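Endonuclease V (Bacillus subtilis, PDB 3GA2) probably initiates repair of deaminated bases, nicking double-stranded DNA with the help of magnesium at the second phosphodiester bond 3' to a deoxyinosine. Local coordinates at residues F113-N118 with K138-I143. The protein carries 1 engineered substitution. Sequence-based numbering, arbitrary orientation.
Sequences FLFDGN and KPTIGI
The ring of Phe115 has Ile141 O at its edge, in the ring plane, while the methyl of Thr140 approaches obliquely, CG2 lying 3.6 Å from Phe115 CE1. That methyl stands anti to its own carbonyl carbon, beside the backbone N, and fits between Phe115 CE1 and Phe113 CB; the hydroxyl branch, OG1 (chi1 61°), is bonded instead to the carbonyl of Ala129. The Phe113 ring also has a carbonyl, Pro139 O, near its plane at the edge, and Lys138 comes to it aslant, with CB 4.0 Å from CE2 of Phe113, before its amine leads off to a salt bridge with Glu109. Helix 128-136 packs on this side of the sheet, Ala132 and Leu136 against Phe115, and an alanine in place of Phe115 would probably leave a gap between the Thr140 methyl and these helix residues. The two strands illustrate the beta-alpha-beta unit, in which a helix carries the chain from one strand to a parallel neighbour: strands 113-116 and 140-144, joined through that helix, are central neighbours in the mixed sheet of an RNase H-like fold. Their backbones alternate donor and acceptor. Phe113 N bonds to Pro139 O at 3.0 Å, Ile141 N returns to Phe113 O, and Phe115 N meets Ile141 O at 2.9 Å in a nearly straight bond (173° at the hydrogen). Phe115 O then accepts Ile143 N, also at 2.9 Å. On the other face Leu114 and Ile141 lie side by side, Leu114 CG 4.1 Å from Ile141 CB, and Leu114 CD2 reaches CG1 of Ile143 at 4.3 Å; helix 198-207 packs on both isoleucines. Asp116, a predicted magnesium ligand, is the centre of an inverse gamma turn, its carboxylate close to that of Asp46 and salt-bridged to Lys145.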
loop_
_atom_site.group_PDB
_atom_site.type_symbol
_atom_site.label_atom_id
_atom_site.label_comp_id
_atom_site.label_asym_id
_atom_site.label_seq_id
_atom_site.Cartn_x
_atom_site.Cartn_y
_atom_site.Cartn_z
ATOM N N PHE A 113 5.134 5.556 3.897
ATOM C CA PHE A 113 5.168 4.341 3.089
ATOM C C PHE A 113 4.027 4.313 2.084
ATOM O O PHE A 113 2.865 4.426 2.465
ATOM C CB PHE A 113 5.041 3.089 3.966
ATOM C CG PHE A 113 6.245 2.793 4.814
ATOM C CD1 PHE A 113 7.043 1.681 4.543
ATOM C CD2 PHE A 113 6.543 3.577 5.921
ATOM C CE1 PHE A 113 8.115 1.353 5.367
ATOM C CE2 PHE A 113 7.616 3.255 6.753
ATOM C CZ PHE A 113 8.405 2.136 6.474
ATOM N N LEU A 114 4.353 4.170 0.806
ATOM C CA LEU A 114 3.322 4.091 -0.219
ATOM C C LEU A 114 3.197 2.616 -0.610
ATOM O O LEU A 114 4.183 1.963 -0.946
ATOM C CB LEU A 114 3.681 4.946 -1.444
ATOM C CG LEU A 114 3.675 6.475 -1.285
ATOM C CD1 LEU A 114 5.017 6.950 -0.749
ATOM C CD2 LEU A 114 3.410 7.124 -2.642
ATOM N N PHE A 115 1.979 2.099 -0.562
ATOM C CA PHE A 115 1.726 0.702 -0.864
ATOM C C PHE A 115 1.067 0.437 -2.199
ATOM O O PHE A 115 0.186 1.184 -2.621
ATOM C CB PHE A 115 0.823 0.094 0.212
ATOM C CG PHE A 115 1.476 -0.058 1.546
ATOM C CD1 PHE A 115 1.714 1.047 2.353
ATOM C CD2 PHE A 115 1.844 -1.319 2.002
ATOM C CE1 PHE A 115 2.308 0.899 3.602
ATOM C CE2 PHE A 115 2.439 -1.482 3.250
ATOM C CZ PHE A 115 2.673 -0.369 4.053
ATOM N N ASP A 116 1.501 -0.631 -2.860
ATOM C CA ASP A 116 0.871 -1.033 -4.102
ATOM C C ASP A 116 -0.356 -1.795 -3.599
ATOM O O ASP A 116 -0.342 -3.025 -3.498
ATOM C CB ASP A 116 1.777 -1.961 -4.918
ATOM C CG ASP A 116 1.130 -2.401 -6.225
ATOM O OD1 ASP A 116 1.816 -3.008 -7.073
ATOM O OD2 ASP A 116 -0.079 -2.144 -6.406
ATOM N N GLY A 117 -1.400 -1.041 -3.258
ATOM C CA GLY A 117 -2.635 -1.618 -2.741
ATOM C C GLY A 117 -3.520 -0.551 -2.094
ATOM O O GLY A 117 -3.088 0.584 -1.927
ATOM N N ASN A 118 -4.750 -0.904 -1.727
ATOM C CA ASN A 118 -5.663 0.045 -1.103
ATOM C C ASN A 118 -5.421 0.306 0.375
ATOM O O ASN A 118 -4.782 -0.480 1.078
ATOM C CB ASN A 118 -7.118 -0.409 -1.252
ATOM C CG ASN A 118 -7.614 -0.327 -2.679
ATOM O OD1 ASN A 118 -7.635 0.746 -3.281
ATOM N ND2 ASN A 118 -8.028 -1.467 -3.226
ATOM N N LYS A 138 3.904 4.632 11.097
ATOM C CA LYS A 138 4.233 5.719 10.199
ATOM C C LYS A 138 3.077 6.030 9.266
ATOM O O LYS A 138 2.180 5.220 9.076
ATOM C CB LYS A 138 5.469 5.363 9.362
ATOM C CG LYS A 138 6.766 5.214 10.152
ATOM C CD LYS A 138 7.238 6.549 10.736
ATOM C CE LYS A 138 8.675 6.456 11.251
ATOM N NZ LYS A 138 9.215 7.781 11.678
ATOM N N PRO A 139 3.069 7.237 8.687
ATOM C CA PRO A 139 1.991 7.588 7.762
ATOM C C PRO A 139 2.096 6.659 6.545
ATOM O O PRO A 139 3.202 6.357 6.083
ATOM C CB PRO A 139 2.317 9.031 7.385
ATOM C CG PRO A 139 3.006 9.561 8.612
ATOM C CD PRO A 139 3.893 8.412 9.018
ATOM N N THR A 140 0.960 6.200 6.033
ATOM C CA THR A 140 0.963 5.331 4.867
ATOM C C THR A 140 -0.035 5.851 3.838
ATOM O O THR A 140 -0.972 6.585 4.174
ATOM C CB THR A 140 0.604 3.862 5.217
ATOM O OG1 THR A 140 -0.713 3.805 5.782
ATOM C CG2 THR A 140 1.611 3.284 6.213
ATOM N N ILE A 141 0.177 5.464 2.583
ATOM C CA ILE A 141 -0.677 5.876 1.477
ATOM C C ILE A 141 -1.001 4.667 0.617
ATOM O O ILE A 141 -0.149 3.805 0.394
ATOM C CB ILE A 141 0.023 6.937 0.589
ATOM C CG1 ILE A 141 0.298 8.207 1.402
ATOM C CG2 ILE A 141 -0.856 7.268 -0.628
ATOM C CD1 ILE A 141 1.217 9.209 0.690
ATOM N N GLY A 142 -2.238 4.606 0.141
ATOM C CA GLY A 142 -2.654 3.504 -0.700
ATOM C C GLY A 142 -2.677 3.904 -2.162
ATOM O O GLY A 142 -3.277 4.912 -2.529
ATOM N N ILE A 143 -2.006 3.115 -2.995
ATOM C CA ILE A 143 -1.943 3.356 -4.437
ATOM C C ILE A 143 -2.411 2.055 -5.118
ATOM O O ILE A 143 -1.625 1.118 -5.278
ATOM C CB ILE A 143 -0.495 3.651 -4.902
ATOM C CG1 ILE A 143 0.063 4.888 -4.188
ATOM C CG2 ILE A 143 -0.472 3.853 -6.413
ATOM C CD1 ILE A 143 -0.637 6.199 -4.556
#